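Esterase (PDB 3D7R) probably hydrolyses ester bonds, as a putative esterase of the alpha/beta hydrolase fold. Local coordinates at residues A[210-215]-A[266-271]; A[274-279]-A[285-290]; A[141-146]-A[237-242]; A[230-235]-A[244-249]. All blocks are in the same frame, centred on the assembly; numbering follows the deposited sequence.

Interaction 1: residues A[210-215]-A[266-271]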
# COMPACT_ATOMS: atom_id res chain seq x y z
N LYS A 210 -13.66 -11.29 -14.01
CA LYS A 210 -14.84 -11.14 -14.87
C LYS A 210 -16.01 -10.46 -14.14
O LYS A 210 -16.97 -10.01 -14.76
CB LYS A 210 -15.23 -12.47 -15.55
CG LYS A 210 -15.60 -13.61 -14.58
CD LYS A 210 -16.53 -14.66 -15.22
CE LYS A 210 -16.57 -15.94 -14.39
NZ LYS A 210 -16.81 -15.67 -12.92
N ASP A 211 -15.92 -10.37 -12.81
CA ASP A 211 -16.95 -9.69 -12.03
C ASP A 211 -16.79 -8.17 -12.02
O ASP A 211 -17.61 -7.46 -11.45
CB ASP A 211 -17.03 -10.24 -10.60
CG ASP A 211 -17.55 -11.68 -10.55
OD1 ASP A 211 -18.50 -12.02 -11.29
OD2 ASP A 211 -17.00 -12.48 -9.75
N ILE A 212 -15.72 -7.68 -12.64
CA ILE A 212 -15.58 -6.24 -12.86
C ILE A 212 -16.47 -5.83 -14.05
O ILE A 212 -16.16 -6.09 -15.20
CB ILE A 212 -14.11 -5.84 -13.10
CG1 ILE A 212 -13.26 -6.19 -11.87
CG2 ILE A 212 -13.97 -4.34 -13.46
CD1 ILE A 212 -11.74 -6.20 -12.18
N SER A 213 -17.57 -5.17 -13.76
CA SER A 213 -18.52 -4.81 -14.78
C SER A 213 -18.13 -3.47 -15.42
O SER A 213 -17.31 -2.72 -14.87
CB SER A 213 -19.89 -4.67 -14.13
OG SER A 213 -19.80 -3.72 -13.08
N ASP A 214 -18.76 -3.17 -16.55
CA ASP A 214 -18.65 -1.83 -17.16
C ASP A 214 -19.15 -0.77 -16.19
O ASP A 214 -18.54 0.29 -16.07
CB ASP A 214 -19.44 -1.76 -18.48
CG ASP A 214 -18.70 -2.42 -19.66
OD1 ASP A 214 -17.51 -2.75 -19.52
OD2 ASP A 214 -19.30 -2.61 -20.73
N ALA A 215 -20.25 -1.07 -15.49
CA ALA A 215 -20.78 -0.13 -14.49
C ALA A 215 -19.72 0.22 -13.44
O ALA A 215 -19.54 1.39 -13.11
CB ALA A 215 -22.04 -0.69 -13.82
N ARG A 266 -16.65 1.81 -5.14
CA ARG A 266 -16.45 2.49 -6.43
C ARG A 266 -15.03 2.36 -7.00
O ARG A 266 -14.57 3.21 -7.78
CB ARG A 266 -16.88 3.97 -6.36
CG ARG A 266 -18.38 4.09 -6.16
CD ARG A 266 -18.94 5.51 -6.23
NE ARG A 266 -20.37 5.44 -5.92
CZ ARG A 266 -21.16 6.48 -5.63
NH1 ARG A 266 -20.68 7.72 -5.60
NH2 ARG A 266 -22.44 6.27 -5.36
N GLU A 267 -14.34 1.29 -6.63
CA GLU A 267 -13.02 1.01 -7.19
C GLU A 267 -12.99 -0.36 -7.84
O GLU A 267 -13.61 -1.29 -7.33
CB GLU A 267 -11.91 1.15 -6.12
CG GLU A 267 -12.08 0.30 -4.86
CD GLU A 267 -10.86 0.39 -3.93
OE1 GLU A 267 -9.73 0.26 -4.44
OE2 GLU A 267 -11.04 0.59 -2.71
N MSE A 268 -12.26 -0.48 -8.96
CA MSE A 268 -12.27 -1.70 -9.79
C MSE A 268 -11.69 -2.92 -9.09
O MSE A 268 -11.84 -4.04 -9.57
CB MSE A 268 -11.46 -1.46 -11.07
CG MSE A 268 -12.19 -0.77 -12.20
SE MSE A 268 -10.85 -0.18 -13.56
CE MSE A 268 -9.67 -1.68 -13.50
N THR A 269 -11.01 -2.68 -7.98
CA THR A 269 -10.40 -3.74 -7.14
C THR A 269 -11.42 -4.40 -6.26
O THR A 269 -11.10 -5.36 -5.56
CB THR A 269 -9.34 -3.16 -6.20
OG1 THR A 269 -9.89 -2.01 -5.55
CG2 THR A 269 -8.10 -2.72 -6.98
N HIS A 270 -12.65 -3.88 -6.25
CA HIS A 270 -13.62 -4.35 -5.26
C HIS A 270 -13.99 -5.85 -5.40
O HIS A 270 -14.00 -6.55 -4.39
CB HIS A 270 -14.84 -3.42 -5.16
CG HIS A 270 -15.81 -3.83 -4.09
ND1 HIS A 270 -16.84 -4.72 -4.31
CD2 HIS A 270 -15.89 -3.48 -2.78
CE1 HIS A 270 -17.52 -4.89 -3.19
NE2 HIS A 270 -16.96 -4.15 -2.24
N PRO A 271 -14.29 -6.34 -6.63
CA PRO A 271 -14.46 -7.79 -6.76
C PRO A 271 -13.29 -8.63 -6.23
O PRO A 271 -13.54 -9.63 -5.56
CB PRO A 271 -14.60 -8.00 -8.27
CG PRO A 271 -15.29 -6.73 -8.72
CD PRO A 271 -14.56 -5.66 -7.92

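Interaction 2: residues A[274-279]-A[285-290]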
# COMPACT_ATOMS: atom_id res chain seq x y z
N LYS A 274 -13.39 -8.69 -2.42
CA LYS A 274 -14.43 -9.62 -1.95
C LYS A 274 -14.00 -11.07 -2.15
O LYS A 274 -14.26 -11.92 -1.29
CB LYS A 274 -15.78 -9.37 -2.65
CG LYS A 274 -16.45 -8.01 -2.31
CD LYS A 274 -16.89 -7.92 -0.85
CE LYS A 274 -18.32 -8.39 -0.66
NZ LYS A 274 -18.66 -8.41 0.80
N LEU A 275 -13.34 -11.35 -3.28
CA LEU A 275 -12.80 -12.69 -3.54
C LEU A 275 -11.72 -13.08 -2.52
O LEU A 275 -11.74 -14.19 -1.95
CB LEU A 275 -12.24 -12.78 -4.96
CG LEU A 275 -11.59 -14.11 -5.37
CD1 LEU A 275 -12.53 -15.33 -5.12
CD2 LEU A 275 -11.16 -14.05 -6.83
N PHE A 276 -10.78 -12.17 -2.29
CA PHE A 276 -9.77 -12.39 -1.25
C PHE A 276 -10.42 -12.65 0.13
O PHE A 276 -10.03 -13.57 0.85
CB PHE A 276 -8.82 -11.20 -1.18
CG PHE A 276 -7.80 -11.30 -0.07
CD1 PHE A 276 -6.76 -12.24 -0.13
CD2 PHE A 276 -7.83 -10.39 1.01
CE1 PHE A 276 -5.80 -12.32 0.88
CE2 PHE A 276 -6.87 -10.45 2.02
CZ PHE A 276 -5.84 -11.42 1.95
N GLU A 277 -11.43 -11.86 0.49
CA GLU A 277 -12.11 -12.10 1.75
C GLU A 277 -12.71 -13.51 1.83
O GLU A 277 -12.61 -14.17 2.87
CB GLU A 277 -13.19 -11.05 2.00
CG GLU A 277 -13.92 -11.24 3.33
CD GLU A 277 -15.18 -10.40 3.45
OE1 GLU A 277 -15.86 -10.10 2.44
OE2 GLU A 277 -15.49 -10.04 4.59
N GLN A 278 -13.35 -13.97 0.75
CA GLN A 278 -13.92 -15.32 0.69
C GLN A 278 -12.85 -16.40 0.88
O GLN A 278 -13.05 -17.39 1.61
CB GLN A 278 -14.68 -15.53 -0.63
CG GLN A 278 -16.09 -14.88 -0.67
CD GLN A 278 -17.03 -15.47 0.36
OE1 GLN A 278 -17.12 -16.68 0.49
NE2 GLN A 278 -17.73 -14.62 1.10
N MSE A 279 -11.69 -16.21 0.24
CA MSE A 279 -10.58 -17.16 0.39
C MSE A 279 -10.04 -17.21 1.83
O MSE A 279 -9.76 -18.28 2.36
CB MSE A 279 -9.45 -16.84 -0.60
CG MSE A 279 -9.84 -16.98 -2.06
SE MSE A 279 -8.44 -16.13 -3.17
CE MSE A 279 -6.96 -17.28 -2.69
N GLN A 285 -8.91 -17.94 8.20
CA GLN A 285 -7.94 -16.91 8.52
C GLN A 285 -8.72 -15.66 8.89
O GLN A 285 -9.63 -15.22 8.16
CB GLN A 285 -7.03 -16.62 7.31
CG GLN A 285 -5.95 -17.69 7.01
CD GLN A 285 -4.88 -17.85 8.10
OE1 GLN A 285 -4.49 -18.96 8.41
NE2 GLN A 285 -4.41 -16.74 8.66
N TYR A 286 -8.39 -15.10 10.05
CA TYR A 286 -8.99 -13.85 10.52
C TYR A 286 -8.90 -12.71 9.50
O TYR A 286 -7.81 -12.32 9.10
CB TYR A 286 -8.34 -13.41 11.83
CG TYR A 286 -9.15 -12.35 12.54
CD1 TYR A 286 -10.10 -12.70 13.49
CD2 TYR A 286 -8.98 -10.99 12.24
CE1 TYR A 286 -10.86 -11.74 14.15
CE2 TYR A 286 -9.74 -10.02 12.89
CZ TYR A 286 -10.68 -10.41 13.84
OH TYR A 286 -11.44 -9.48 14.49
N ILE A 287 -10.05 -12.17 9.11
CA ILE A 287 -10.07 -10.98 8.25
C ILE A 287 -11.22 -10.05 8.67
O ILE A 287 -12.34 -10.50 8.90
CB ILE A 287 -10.13 -11.36 6.74
CG1 ILE A 287 -10.30 -10.10 5.87
CG2 ILE A 287 -11.26 -12.39 6.49
CD1 ILE A 287 -9.21 -9.90 4.82
N GLU A 288 -10.92 -8.75 8.82
CA GLU A 288 -11.97 -7.74 8.96
C GLU A 288 -11.95 -6.94 7.68
O GLU A 288 -10.90 -6.42 7.30
CB GLU A 288 -11.72 -6.81 10.16
CG GLU A 288 -12.17 -7.37 11.50
CD GLU A 288 -11.66 -6.57 12.69
OE1 GLU A 288 -11.41 -5.34 12.56
OE2 GLU A 288 -11.50 -7.18 13.76
N PHE A 289 -13.08 -6.86 6.98
CA PHE A 289 -13.16 -6.03 5.80
C PHE A 289 -14.11 -4.86 6.10
O PHE A 289 -15.30 -5.06 6.38
CB PHE A 289 -13.59 -6.87 4.59
CG PHE A 289 -13.65 -6.12 3.28
CD1 PHE A 289 -12.97 -4.92 3.08
CD2 PHE A 289 -14.38 -6.65 2.22
CE1 PHE A 289 -13.03 -4.23 1.87
CE2 PHE A 289 -14.45 -5.98 0.98
CZ PHE A 289 -13.78 -4.77 0.81
N TYR A 290 -13.56 -3.66 6.10
CA TYR A 290 -14.36 -2.46 6.25
C TYR A 290 -14.63 -1.94 4.83
O TYR A 290 -13.76 -1.39 4.19
CB TYR A 290 -13.60 -1.43 7.09
CG TYR A 290 -13.31 -1.87 8.51
CD1 TYR A 290 -14.21 -1.59 9.55
CD2 TYR A 290 -12.14 -2.58 8.82
CE1 TYR A 290 -13.94 -1.97 10.87
CE2 TYR A 290 -11.86 -2.98 10.15
CZ TYR A 290 -12.77 -2.66 11.16
OH TYR A 290 -12.53 -3.04 12.46

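Interaction 3: residues A[141-146]-A[237-242]. With DMS (dimethyl sulfoxide), chain M.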
# COMPACT_ATOMS: atom_id res chain seq x y z
N PHE A 141 14.06 0.31 -11.57
CA PHE A 141 14.16 -0.88 -10.74
C PHE A 141 12.94 -1.79 -10.86
O PHE A 141 11.89 -1.41 -11.40
CB PHE A 141 14.45 -0.46 -9.29
CG PHE A 141 15.71 0.36 -9.17
CD1 PHE A 141 16.96 -0.25 -9.24
CD2 PHE A 141 15.65 1.75 -9.05
CE1 PHE A 141 18.13 0.50 -9.16
CE2 PHE A 141 16.81 2.51 -8.97
CZ PHE A 141 18.05 1.89 -9.02
N HIS A 142 13.08 -3.01 -10.35
CA HIS A 142 12.14 -4.06 -10.64
C HIS A 142 11.75 -4.80 -9.38
O HIS A 142 12.28 -4.54 -8.29
CB HIS A 142 12.74 -5.00 -11.69
CG HIS A 142 13.16 -4.30 -12.94
ND1 HIS A 142 14.48 -3.99 -13.22
CD2 HIS A 142 12.44 -3.78 -13.96
CE1 HIS A 142 14.55 -3.35 -14.37
NE2 HIS A 142 13.32 -3.21 -14.84
N ILE A 143 10.83 -5.74 -9.53
CA ILE A 143 10.27 -6.49 -8.40
C ILE A 143 11.29 -6.92 -7.32
O ILE A 143 11.08 -6.65 -6.14
CB ILE A 143 9.41 -7.68 -8.90
CG1 ILE A 143 8.76 -8.40 -7.70
CG2 ILE A 143 10.23 -8.61 -9.82
CD1 ILE A 143 7.76 -9.49 -8.07
N ASP A 144 12.40 -7.57 -7.70
CA ASP A 144 13.34 -8.07 -6.68
C ASP A 144 14.01 -6.97 -5.89
O ASP A 144 14.24 -7.13 -4.69
CB ASP A 144 14.38 -9.02 -7.26
CG ASP A 144 13.78 -10.33 -7.75
OD1 ASP A 144 12.58 -10.62 -7.50
OD2 ASP A 144 14.53 -11.08 -8.39
N ASP A 145 14.33 -5.86 -6.55
CA ASP A 145 14.89 -4.68 -5.91
C ASP A 145 13.93 -4.16 -4.84
O ASP A 145 14.32 -3.80 -3.73
CB ASP A 145 15.11 -3.55 -6.94
CG ASP A 145 16.05 -3.97 -8.07
OD1 ASP A 145 17.18 -4.40 -7.77
OD2 ASP A 145 15.67 -3.85 -9.27
N THR A 146 12.66 -4.09 -5.21
CA THR A 146 11.62 -3.54 -4.35
C THR A 146 11.46 -4.40 -3.11
O THR A 146 11.50 -3.89 -1.98
CB THR A 146 10.29 -3.48 -5.12
OG1 THR A 146 10.45 -2.61 -6.24
CG2 THR A 146 9.14 -2.95 -4.21
N ASN A 237 9.37 -7.20 -14.96
CA ASN A 237 10.63 -7.51 -15.66
C ASN A 237 10.66 -8.93 -16.23
O ASN A 237 11.66 -9.63 -16.12
CB ASN A 237 11.85 -7.23 -14.76
CG ASN A 237 13.15 -7.08 -15.54
OD1 ASN A 237 13.16 -6.51 -16.63
ND2 ASN A 237 14.24 -7.58 -14.98
N GLY A 238 9.56 -9.35 -16.85
CA GLY A 238 9.53 -10.66 -17.49
C GLY A 238 8.68 -11.70 -16.76
O GLY A 238 8.35 -12.72 -17.34
N LEU A 239 8.36 -11.45 -15.49
CA LEU A 239 7.44 -12.33 -14.75
C LEU A 239 6.01 -12.08 -15.18
O LEU A 239 5.63 -10.92 -15.39
CB LEU A 239 7.55 -12.14 -13.24
CG LEU A 239 8.78 -12.66 -12.50
CD1 LEU A 239 8.68 -12.23 -11.04
CD2 LEU A 239 8.91 -14.19 -12.59
N PRO A 240 5.20 -13.15 -15.30
CA PRO A 240 3.77 -12.95 -15.63
C PRO A 240 3.06 -12.17 -14.51
O PRO A 240 3.38 -12.37 -13.32
CB PRO A 240 3.21 -14.37 -15.68
CG PRO A 240 4.38 -15.28 -15.77
CD PRO A 240 5.54 -14.57 -15.14
N LEU A 241 2.12 -11.31 -14.89
CA LEU A 241 1.35 -10.53 -13.90
C LEU A 241 0.61 -11.42 -12.89
O LEU A 241 0.27 -10.97 -11.79
CB LEU A 241 0.37 -9.56 -14.59
CG LEU A 241 1.03 -8.41 -15.39
CD1 LEU A 241 -0.01 -7.41 -15.88
CD2 LEU A 241 2.09 -7.70 -14.57
N THR A 242 0.36 -12.67 -13.28
CA THR A 242 -0.36 -13.61 -12.41
C THR A 242 0.55 -14.27 -11.34
O THR A 242 0.04 -14.92 -10.42
CB THR A 242 -1.04 -14.73 -13.22
OG1 THR A 242 -0.05 -15.39 -14.01
CG2 THR A 242 -2.13 -14.17 -14.15
S DMS M . 13.53 -10.59 -12.61
O DMS M . 13.71 -8.79 -12.64
C1 DMS M . 14.96 -11.30 -11.74
C2 DMS M . 12.19 -11.09 -11.50

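Interaction 4: residues A[230-235]-A[244-249]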
# COMPACT_ATOMS: atom_id res chain seq x y z
N GLU A 230 0.38 -1.98 -17.79
CA GLU A 230 1.62 -1.50 -18.41
C GLU A 230 2.68 -1.18 -17.37
O GLU A 230 3.85 -1.54 -17.51
CB GLU A 230 1.34 -0.30 -19.31
CG GLU A 230 0.54 -0.62 -20.58
CD GLU A 230 1.28 -1.57 -21.52
OE1 GLU A 230 2.45 -1.32 -21.87
OE2 GLU A 230 0.69 -2.59 -21.89
N ILE A 231 2.29 -0.50 -16.31
CA ILE A 231 3.26 -0.17 -15.26
C ILE A 231 3.79 -1.44 -14.59
O ILE A 231 4.99 -1.61 -14.42
CB ILE A 231 2.69 0.80 -14.23
CG1 ILE A 231 2.37 2.15 -14.89
CG2 ILE A 231 3.69 1.00 -13.05
CD1 ILE A 231 1.65 3.11 -13.94
N MSE A 232 2.88 -2.34 -14.24
CA MSE A 232 3.26 -3.59 -13.55
C MSE A 232 4.08 -4.53 -14.42
O MSE A 232 4.98 -5.21 -13.90
CB MSE A 232 2.03 -4.30 -12.96
CG MSE A 232 1.27 -3.46 -11.95
SE MSE A 232 2.35 -3.13 -10.35
CE MSE A 232 2.32 -4.92 -9.59
N LYS A 233 3.80 -4.56 -15.72
CA LYS A 233 4.60 -5.32 -16.65
C LYS A 233 6.05 -4.84 -16.63
O LYS A 233 6.98 -5.64 -16.61
CB LYS A 233 4.01 -5.26 -18.07
CG LYS A 233 2.92 -6.32 -18.34
CD LYS A 233 2.17 -6.04 -19.67
CE LYS A 233 0.85 -6.85 -19.77
NZ LYS A 233 -0.07 -6.36 -20.87
N LYS A 234 6.24 -3.52 -16.62
CA LYS A 234 7.59 -2.94 -16.57
C LYS A 234 8.34 -3.37 -15.28
O LYS A 234 9.49 -3.83 -15.33
CB LYS A 234 7.52 -1.42 -16.68
CG LYS A 234 8.88 -0.72 -16.68
CD LYS A 234 9.65 -1.04 -17.96
CE LYS A 234 10.37 0.16 -18.49
NZ LYS A 234 11.01 -0.20 -19.78
N TRP A 235 7.66 -3.24 -14.14
CA TRP A 235 8.19 -3.61 -12.83
C TRP A 235 8.48 -5.12 -12.71
O TRP A 235 9.53 -5.53 -12.16
CB TRP A 235 7.21 -3.16 -11.76
CG TRP A 235 7.63 -3.41 -10.34
CD1 TRP A 235 8.66 -2.83 -9.66
CD2 TRP A 235 6.98 -4.28 -9.42
NE1 TRP A 235 8.70 -3.30 -8.37
CE2 TRP A 235 7.67 -4.19 -8.19
CE3 TRP A 235 5.87 -5.14 -9.51
CZ2 TRP A 235 7.30 -4.93 -7.07
CZ3 TRP A 235 5.50 -5.88 -8.39
CH2 TRP A 235 6.21 -5.76 -7.19
N LYS A 244 2.27 -14.96 -8.11
CA LYS A 244 1.76 -14.63 -6.79
C LYS A 244 2.53 -13.50 -6.10
O LYS A 244 2.00 -12.84 -5.22
CB LYS A 244 1.73 -15.87 -5.91
CG LYS A 244 3.11 -16.50 -5.58
CD LYS A 244 2.95 -17.79 -4.75
CE LYS A 244 4.28 -18.28 -4.21
NZ LYS A 244 5.11 -18.84 -5.30
N ARG A 245 3.79 -13.28 -6.47
CA ARG A 245 4.51 -12.16 -5.84
C ARG A 245 4.00 -10.80 -6.34
O ARG A 245 4.13 -9.79 -5.64
CB ARG A 245 6.03 -12.28 -6.07
CG ARG A 245 6.65 -13.61 -5.62
CD ARG A 245 8.03 -13.78 -6.30
NE ARG A 245 8.92 -12.78 -5.74
CZ ARG A 245 9.99 -12.25 -6.33
NH1 ARG A 245 10.37 -12.61 -7.56
NH2 ARG A 245 10.68 -11.36 -5.65
N ILE A 246 3.44 -10.80 -7.54
CA ILE A 246 2.89 -9.59 -8.18
C ILE A 246 1.39 -9.43 -7.86
O ILE A 246 0.93 -8.33 -7.57
CB ILE A 246 3.07 -9.66 -9.71
CG1 ILE A 246 4.57 -9.69 -10.04
CG2 ILE A 246 2.38 -8.46 -10.39
CD1 ILE A 246 4.87 -10.11 -11.44
N SER A 247 0.66 -10.54 -7.93
CA SER A 247 -0.76 -10.59 -7.64
C SER A 247 -0.95 -11.52 -6.44
O SER A 247 -1.20 -12.72 -6.63
CB SER A 247 -1.51 -11.10 -8.86
OG SER A 247 -1.46 -10.16 -9.92
N PRO A 248 -0.80 -10.99 -5.21
CA PRO A 248 -0.83 -11.77 -3.98
C PRO A 248 -2.18 -12.46 -3.67
O PRO A 248 -2.24 -13.33 -2.78
CB PRO A 248 -0.46 -10.73 -2.91
CG PRO A 248 -0.90 -9.44 -3.47
CD PRO A 248 -0.57 -9.56 -4.93
N ILE A 249 -3.22 -12.13 -4.42
CA ILE A 249 -4.47 -12.91 -4.35
C ILE A 249 -4.18 -14.41 -4.63
O ILE A 249 -4.91 -15.29 -4.15
CB ILE A 249 -5.54 -12.38 -5.33
CG1 ILE A 249 -6.94 -12.91 -4.95
CG2 ILE A 249 -5.13 -12.68 -6.81
CD1 ILE A 249 -8.10 -12.06 -5.52

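Interaction 1: residues A[210-215]-A[266-271]
I212 reaches across the gap between the two loops with its longer branch and meets two residues of 266-271 at once. CG1 stands anti to its own carbonyl carbon (chi1 -61°), which carries the branch over the turn made by E267 to H270. There the terminal CD1 lies against the backbone oxygen of M268, 3.4 Å from CD1 to O. Further back along the branch, CG1 of I212 packs on CG of P271 at 3.8 Å, the isoleucine and the proline ring crossing at about a right angle. The short branch turns the other way: I212 CG2 approaches CG of the selenomethionine M268 at 4.2 Å, again with the two side chains crossing nearly perpendicularly. D211 adds the outer margin, its CB touching P271 CB at 4.0 Å and its carbonyl O resting near the proline CG, so the pyrrolidine ring is met on successive atoms by two consecutive residues. The contact is van der Waals packing of aliphatic groups on one another and on two backbone carbonyl oxygens. On the same turn, E267 points elsewhere and bonds H297, consistent with the acid and histidine of an alpha/beta hydrolase catalytic triad. M268 and P271 also pack on helix 214-219, whose start is capped by S213, while P271 lies in the first turn of helix 270-282 and H270 beside it bonds D291 of strand 287-292.

Interaction 2: residues A[274-279]-A[285-290]
The F289 ring receives its neighbours from helix 274-279 at its edge: K274 CD and E277 OE1 both lie near the ring plane, on the side of CD2 and CE2. CD of the lysine is 3.6 Å from CE2, and its chain, bent at chi2 and chi3, brings an aliphatic carbon to the ring although the CB sets off away from the strand. The carboxylate of E277 stands almost perpendicular to the ring, 87° between the planes. Its two oxygens divide the work, OE1 coming up to F289 CD2 at 3.8 Å and OE2 to F289 CB at 3.7 Å. E277 gets there because CG is anti to the backbone N (chi1 -179°) and the chain beyond is extended. The same carboxylate has a long salt bridge to K274, 3.7 Å from OE1 to NZ, so both residues that border the ring are also loosely paired with each other.

Helix 270-282 is the connection of a beta-alpha-beta unit, leading from strand 259-264 to strand 287-292 at the sheet edge, and the two short segments run nearly antiparallel at 157°, 9.4 Å between axes. Deeper in this interface the F276 ring meets I287, CE2 to CD1 at 3.7 Å, at an oblique approach; F276 continues onto M261 of the adjoining strand. On the other face of the strand E288 OE1 accepts a bond from Y290 OH at 2.6 Å, the hydroxyl lying above the carboxylate plane, while Y290 also stacks on F262.

Interaction 3: residues A[141-146]-A[237-242]
The start of helix 143-161 and the loop leaving helix 225-236 meet around a bound dimethyl sulfoxide molecule, probably from the crystallisation liquor, with H142 and N237 stacked at its margin. The amide of N237 lies over one face of the H142 imidazole, its CG 3.7 Å above the ring plane and over the ring centre. The two planes are only 15° apart, so this is a stack of flat groups. N237 CB, in turn, touches the CD2 corner of the ring at 3.6 Å. With the asparagine CG anti to the backbone N (chi1 -161°), the amide is placed over the ring. Its ND2 donates to the sulfoxide O at 2.7 Å in a nearly straight bond (167°).

H142 is the N-cap of its helix. Its backbone N donates to OD2 of D145 at 2.9 Å, through the anti lone pair of that carboxylate, which is one of the two bonds that make up a capping box. Across the contact the chain leaves helix 225-236 through N237 and G238, both with positive phi, before L239 turns back toward helix 143-161.

There the L239 and I143 side chains cross at about a right angle, CD1 of L239 4.1 Å from CG2 of I143. One methyl of the sulfoxide, C2, lies against this pair, 3.6 Å from I143 CG2 and 3.7 Å from L239 CD1; the other, C1, is 3.4 Å from D144 OD2.

Interaction 4: residues A[230-235]-A[244-249]
M232 and I246 are the pair with the closest CA atoms, 8.1 Å apart, where a regular alpha-helical turn, 230-235, meets an irregular run of chain, 244-249. Residues 244-246 have helical backbone angles without the regular bonds, S247 is extended, and P248 and I249 then enter a 3-10 segment. Within the helix, the bonds from K234 N to E230 O and from W235 N to I231 O keep the turn regular, and M232 and W235, three residues apart, both point toward 244-249.

I246 packs against both, where the M232 methyl and the indole touch each other. The selenomethionine M232 is folded, bent at chi2 (-66°) and again at chi3 (-71°), and this brings its terminal methyl against the short branch of the isoleucine, CE to CG2 at 3.6 Å. The two side chains slide past one another in opposite directions. The other branch, I246 CG1, meets CZ3 on the six-membered part of the W235 indole more loosely, at 4.3 Å and obliquely. One isoleucine therefore offers a different branch to each helix residue. All three side chains are buried, and the polar end of the indole is satisfied outside this contact, NE1 bonding to T146 OG1 in helix 143-161. P248 continues the buried run onto helix 173-187.

Helix 225-236 belongs to the long excursion between strands 195-199 and 259-264 and also packs, through I231, on F52 of the N-terminal helix 46-61. Such an insertion, paired with N-terminal helices, is consistent with the cap region of hormone-sensitive-lipase-like alpha/beta hydrolases.

In the fold
Interaction 4 is fully buried, interactions 1 and 3 partly so, and interaction 2 lies at the surface. Chemistry follows place: interaction 4 is apolar, a selenomethionine methyl, an isoleucine and an indole; interaction 1 packs aliphatic groups on each other and on carbonyl oxygens, between a loop and a helix start; interactions 2 and 3 mix charged or amide groups with rings. Interactions 1 and 2 share helix 270-282, its start on the 210-215 loop and its middle on the edge strand. Interaction 4 packs helix 225-236 on its own following loop, interaction 3 joins that loop to the start of helix 143-161, and a D144-R245 salt bridge links them. Interaction 2 touches interaction 4 through L275 on I249.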